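Local coordinates for Sn-glycerol-3-phosphate ABC transporter substrate-binding protein UspB (Mycobacterium tuberculosis, PDB 4MFI) that serves as the substrate-binding subunit of an ABC transporter and is specific for glycerophosphocholine, which it probably delivers for import, at residues T234-H246 with L399-F413. Numbering follows the deposited sequence. Where two conformers were deposited one is given.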
loop_
_atom_site.group_PDB
_atom_site.type_symbol
_atom_site.label_atom_id
_atom_site.label_comp_id
_atom_site.label_asym_id
_atom_site.label_seq_id
_atom_site.Cartn_x
_atom_site.Cartn_y
_atom_site.Cartn_z
ATOM N N THR A 234 -18.927 -2.743 10.893
ATOM C CA THR A 234 -17.728 -3.546 10.691
ATOM C C THR A 234 -18.045 -5.032 10.776
ATOM O O THR A 234 -17.571 -5.833 9.966
ATOM C CB THR A 234 -16.662 -3.188 11.719
ATOM O OG1 THR A 234 -16.466 -1.770 11.688
ATOM C CG2 THR A 234 -15.349 -3.903 11.396
ATOM N N ILE A 235 -18.850 -5.408 11.763
ATOM C CA ILE A 235 -19.290 -6.795 11.866
ATOM C C ILE A 235 -20.074 -7.211 10.612
ATOM O O ILE A 235 -19.903 -8.320 10.102
ATOM C CB ILE A 235 -20.100 -7.032 13.159
ATOM C CG1 ILE A 235 -19.165 -6.925 14.373
ATOM C CG2 ILE A 235 -20.793 -8.396 13.125
ATOM C CD1 ILE A 235 -19.852 -7.025 15.689
ATOM N N ALA A 236 -20.903 -6.311 10.090
ATOM C CA ALA A 236 -21.648 -6.595 8.865
ATOM C C ALA A 236 -20.719 -6.830 7.671
ATOM O O ALA A 236 -20.942 -7.751 6.882
ATOM C CB ALA A 236 -22.638 -5.485 8.571
ATOM N N ALA A 237 -19.682 -6.001 7.534
ATOM C CA ALA A 237 -18.686 -6.210 6.484
ATOM C C ALA A 237 -17.973 -7.549 6.668
ATOM O O ALA A 237 -17.731 -8.274 5.697
ATOM C CB ALA A 237 -17.686 -5.065 6.455
ATOM N N GLY A 238 -17.652 -7.887 7.914
ATOM C CA GLY A 238 -17.062 -9.184 8.216
ATOM C C GLY A 238 -17.954 -10.335 7.779
ATOM O O GLY A 238 -17.478 -11.339 7.234
ATOM N N ASN A 239 -19.257 -10.193 8.006
ATOM C CA ASN A 239 -20.205 -11.216 7.584
ATOM C C ASN A 239 -20.395 -11.283 6.076
ATOM O O ASN A 239 -20.614 -12.356 5.536
ATOM C CB ASN A 239 -21.538 -11.061 8.317
ATOM C CG ASN A 239 -21.480 -11.619 9.724
ATOM O OD1 ASN A 239 -21.711 -10.915 10.701
ATOM N ND2 ASN A 239 -21.151 -12.899 9.830
ATOM N N PHE A 240 -20.274 -10.150 5.389
ATOM C CA PHE A 240 -20.269 -10.153 3.925
ATOM C C PHE A 240 -19.142 -11.054 3.416
ATOM O O PHE A 240 -19.339 -11.912 2.549
ATOM C CB PHE A 240 -20.086 -8.726 3.398
ATOM C CG PHE A 240 -19.757 -8.654 1.944
ATOM C CD1 PHE A 240 -20.773 -8.669 0.996
ATOM C CD2 PHE A 240 -18.441 -8.550 1.513
ATOM C CE1 PHE A 240 -20.487 -8.591 -0.354
ATOM C CE2 PHE A 240 -18.148 -8.487 0.142
ATOM C CZ PHE A 240 -19.175 -8.505 -0.779
ATOM N N TYR A 241 -17.958 -10.853 3.982
ATOM C CA TYR A 241 -16.784 -11.643 3.654
ATOM C C TYR A 241 -16.987 -13.120 4.017
ATOM O O TYR A 241 -16.759 -14.005 3.198
ATOM C CB TYR A 241 -15.580 -11.030 4.378
ATOM C CG TYR A 241 -14.350 -11.893 4.500
ATOM C CD1 TYR A 241 -14.070 -12.557 5.687
ATOM C CD2 TYR A 241 -13.441 -12.014 3.447
ATOM C CE1 TYR A 241 -12.933 -13.322 5.824
ATOM C CE2 TYR A 241 -12.295 -12.781 3.580
ATOM C CZ TYR A 241 -12.051 -13.435 4.772
ATOM O OH TYR A 241 -10.923 -14.204 4.922
ATOM N N ARG A 242 -17.432 -13.392 5.241
ATOM C CA ARG A 242 -17.638 -14.771 5.663
ATOM C C ARG A 242 -18.666 -15.472 4.784
ATOM O O ARG A 242 -18.472 -16.629 4.403
ATOM C CB ARG A 242 -18.075 -14.836 7.128
ATOM C CG ARG A 242 -18.152 -16.249 7.678
ATOM C CD ARG A 242 -18.527 -16.245 9.160
ATOM N NE ARG A 242 -18.577 -17.609 9.671
ATOM C CZ ARG A 242 -19.597 -18.434 9.464
ATOM N NH1 ARG A 242 -20.653 -18.010 8.777
ATOM N NH2 ARG A 242 -19.565 -19.673 9.940
ATOM N N ASN A 243 -19.761 -14.782 4.469
ATOM C CA ASN A 243 -20.816 -15.385 3.672
ATOM C C ASN A 243 -20.378 -15.623 2.235
ATOM O O ASN A 243 -20.822 -16.572 1.599
ATOM C CB ASN A 243 -22.082 -14.531 3.703
ATOM C CG ASN A 243 -22.757 -14.546 5.050
ATOM O OD1 ASN A 243 -22.519 -15.438 5.870
ATOM N ND2 ASN A 243 -23.622 -13.569 5.283
ATOM N N SER A 244 -19.507 -14.768 1.712
ATOM C CA SER A 244 -19.026 -14.979 0.349
ATOM C C SER A 244 -18.317 -16.328 0.237
ATOM O O SER A 244 -18.408 -17.005 -0.793
ATOM C CB SER A 244 -18.117 -13.830 -0.115
ATOM O OG SER A 244 -16.844 -13.867 0.511
ATOM N N ILE A 245 -17.640 -16.726 1.309
ATOM C CA ILE A 245 -16.836 -17.942 1.310
ATOM C C ILE A 245 -17.644 -19.153 1.743
ATOM O O ILE A 245 -17.483 -20.240 1.200
ATOM C CB ILE A 245 -15.610 -17.773 2.242
ATOM C CG1 ILE A 245 -14.687 -16.670 1.705
ATOM C CG2 ILE A 245 -14.853 -19.081 2.398
ATOM C CD1 ILE A 245 -13.689 -16.141 2.758
ATOM N N HIS A 246 -18.527 -18.960 2.712
ATOM C CA HIS A 246 -19.235 -20.081 3.301
ATOM C C HIS A 246 -20.676 -20.162 2.813
ATOM O O HIS A 246 -20.993 -21.026 1.994
ATOM C CB HIS A 246 -19.070 -20.063 4.823
ATOM C CG HIS A 246 -17.636 -20.164 5.244
ATOM N ND1 HIS A 246 -16.936 -21.350 5.203
ATOM C CD2 HIS A 246 -16.753 -19.220 5.644
ATOM C CE1 HIS A 246 -15.689 -21.136 5.584
ATOM N NE2 HIS A 246 -15.551 -19.850 5.853
ATOM N N LEU A 399 -9.170 -12.569 10.078
ATOM C CA LEU A 399 -9.875 -12.704 8.810
ATOM C C LEU A 399 -9.592 -14.058 8.162
ATOM O O LEU A 399 -10.489 -14.671 7.571
ATOM C CB LEU A 399 -9.498 -11.561 7.870
ATOM C CG LEU A 399 -10.057 -10.202 8.296
ATOM C CD1 LEU A 399 -9.337 -9.068 7.569
ATOM C CD2 LEU A 399 -11.564 -10.138 8.045
ATOM N N GLU A 400 -8.359 -14.545 8.286
ATOM C CA GLU A 400 -8.034 -15.842 7.710
ATOM C C GLU A 400 -8.756 -16.973 8.452
ATOM O O GLU A 400 -9.160 -17.953 7.835
ATOM C CB GLU A 400 -6.523 -16.082 7.670
ATOM C CG GLU A 400 -6.137 -17.230 6.745
ATOM C CD GLU A 400 -4.658 -17.550 6.794
ATOM O OE1 GLU A 400 -4.192 -18.057 7.838
ATOM O OE2 GLU A 400 -3.955 -17.302 5.788
ATOM N N SER A 401 -8.918 -16.826 9.765
ATOM C CA SER A 401 -9.651 -17.808 10.564
ATOM C C SER A 401 -11.131 -17.847 10.174
ATOM O O SER A 401 -11.729 -18.919 10.060
ATOM C CB SER A 401 -9.510 -17.480 12.050
ATOM O OG SER A 401 -10.200 -18.416 12.857
ATOM N N ILE A 402 -11.716 -16.671 9.969
ATOM C CA ILE A 402 -13.088 -16.567 9.483
ATOM C C ILE A 402 -13.194 -17.230 8.108
ATOM O O ILE A 402 -14.111 -18.018 7.850
ATOM C CB ILE A 402 -13.544 -15.092 9.423
ATOM C CG1 ILE A 402 -13.658 -14.520 10.841
ATOM C CG2 ILE A 402 -14.869 -14.949 8.695
ATOM C CD1 ILE A 402 -13.668 -12.989 10.879
ATOM N N GLY A 403 -12.221 -16.948 7.242
ATOM C CA GLY A 403 -12.221 -17.478 5.887
ATOM C C GLY A 403 -11.967 -18.975 5.770
ATOM O O GLY A 403 -12.712 -19.678 5.082
ATOM N N LEU A 404 -10.913 -19.469 6.418
ATOM C CA LEU A 404 -10.542 -20.881 6.287
ATOM C C LEU A 404 -11.344 -21.815 7.178
ATOM O O LEU A 404 -11.595 -22.960 6.805
ATOM C CB LEU A 404 -9.056 -21.090 6.587
ATOM C CG LEU A 404 -8.067 -20.501 5.588
ATOM C CD1 LEU A 404 -6.655 -20.743 6.075
ATOM C CD2 LEU A 404 -8.263 -21.120 4.216
ATOM N N ARG A 405 -11.725 -21.341 8.361
ATOM C CA ARG A 405 -12.330 -22.222 9.358
ATOM C C ARG A 405 -13.768 -21.848 9.693
ATOM O O ARG A 405 -14.404 -22.487 10.539
ATOM C CB ARG A 405 -11.477 -22.240 10.626
ATOM C CG ARG A 405 -10.103 -22.838 10.403
ATOM C CD ARG A 405 -9.375 -23.082 11.715
ATOM N NE ARG A 405 -8.425 -22.021 12.041
ATOM C CZ ARG A 405 -8.695 -20.980 12.824
ATOM N NH1 ARG A 405 -9.900 -20.844 13.370
ATOM N NH2 ARG A 405 -7.758 -20.074 13.062
ATOM N N GLY A 406 -14.282 -20.818 9.030
ATOM C CA GLY A 406 -15.646 -20.384 9.265
ATOM C C GLY A 406 -15.880 -19.846 10.661
ATOM O O GLY A 406 -16.998 -19.914 11.169
ATOM N N ALA A 407 -14.835 -19.313 11.288
ATOM C CA ALA A 407 -14.986 -18.720 12.614
ATOM C C ALA A 407 -16.061 -17.632 12.601
ATOM O O ALA A 407 -16.294 -16.968 11.579
ATOM C CB ALA A 407 -13.663 -18.155 13.103
ATOM N N ASP A 408 -16.720 -17.473 13.741
ATOM C CA ASP A 408 -17.771 -16.482 13.898
ATOM C C ASP A 408 -17.180 -15.077 13.851
ATOM O O ASP A 408 -16.175 -14.805 14.507
ATOM C CB ASP A 408 -18.475 -16.711 15.234
ATOM C CG ASP A 408 -19.629 -15.759 15.460
ATOM O OD1 ASP A 408 -20.735 -16.042 14.955
ATOM O OD2 ASP A 408 -19.440 -14.740 16.160
ATOM N N VAL A 409 -17.799 -14.184 13.081
ATOM C CA VAL A 409 -17.286 -12.821 12.948
ATOM C C VAL A 409 -17.305 -12.045 14.267
ATOM O O VAL A 409 -16.312 -11.429 14.638
ATOM C CB VAL A 409 -18.039 -12.029 11.858
ATOM C CG1 VAL A 409 -17.593 -10.573 11.843
ATOM C CG2 VAL A 409 -17.810 -12.669 10.496
ATOM N N THR A 410 -18.428 -12.065 14.978
ATOM C CA THR A 410 -18.517 -11.316 16.229
ATOM C C THR A 410 -17.511 -11.818 17.263
ATOM O O THR A 410 -16.807 -11.026 17.884
ATOM C CB THR A 410 -19.948 -11.334 16.794
ATOM O OG1 THR A 410 -20.813 -10.658 15.876
ATOM C CG2 THR A 410 -20.014 -10.627 18.139
ATOM N N LYS A 411 -17.417 -13.132 17.426
ATOM C CA LYS A 411 -16.462 -13.687 18.378
ATOM C C LYS A 411 -15.025 -13.323 17.990
ATOM O O LYS A 411 -14.222 -12.903 18.832
ATOM C CB LYS A 411 -16.629 -15.202 18.474
ATOM C CG LYS A 411 -15.624 -15.873 19.384
ATOM C CD LYS A 411 -15.678 -17.388 19.220
ATOM C CE LYS A 411 -14.524 -18.068 19.934
ATOM N NZ LYS A 411 -14.658 -17.964 21.410
ATOM N N THR A 412 -14.712 -13.457 16.706
ATOM C CA THR A 412 -13.351 -13.213 16.238
ATOM C C THR A 412 -12.971 -11.743 16.374
ATOM O O THR A 412 -11.924 -11.418 16.953
ATOM C CB THR A 412 -13.184 -13.678 14.783
ATOM O OG1 THR A 412 -13.461 -15.081 14.709
ATOM C CG2 THR A 412 -11.770 -13.420 14.283
ATOM N N PHE A 413 -13.833 -10.858 15.878
ATOM C CA PHE A 413 -13.573 -9.420 15.957
ATOM C C PHE A 413 -13.512 -8.914 17.405
ATOM O O PHE A 413 -12.723 -8.022 17.721
ATOM C CB PHE A 413 -14.602 -8.614 15.152
ATOM C CG PHE A 413 -14.389 -8.653 13.653
ATOM C CD1 PHE A 413 -13.438 -9.488 13.079
ATOM C CD2 PHE A 413 -15.130 -7.825 12.821
ATOM C CE1 PHE A 413 -13.247 -9.503 11.694
ATOM C CE2 PHE A 413 -14.951 -7.836 11.446
ATOM C CZ PHE A 413 -14.007 -8.675 10.877
#
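With CG anti to the backbone N (chi1 -173°) and the chain extended from there to NE, R242 reaches across to the turn that ends helix 391-405. Its NH2 donates a hydrogen bond to G406 O at 2.9 Å, in the guanidinium plane, and NE adds weak bonds to G406 O and A407 O. CG of Y241, likewise anti to N, points the ring at helix 391-405, and its OH donates to L399 O at 2.7 Å from above the carbonyl plane; G403 N reaches the same oxygen from the opposite face of that plane. I402 CG2 lies at the Y241 ring edge and packs 3.6 Å from R242 CB. H246 NE2 donates to I402 O at 3.1 Å and weakly to G403 O, both last-turn carbonyls, while G406 CA, where phi turns positive, rests over the imidazole face, a CH-pi contact. Nearer the start of 234-246, V409 is a knob among I235, G238, N239 and R242, and the edge of F413 meets T234 O. In this periplasmic-binding-protein fold, segment 234-245 runs at 29° to 399-405 but 120° to 409-413, spanning the bend between helices 391-405 and 409-427; beside the contact, I245 touches strand 251-254 and Y241 meets W200 of strand 198-201 edge-to-face.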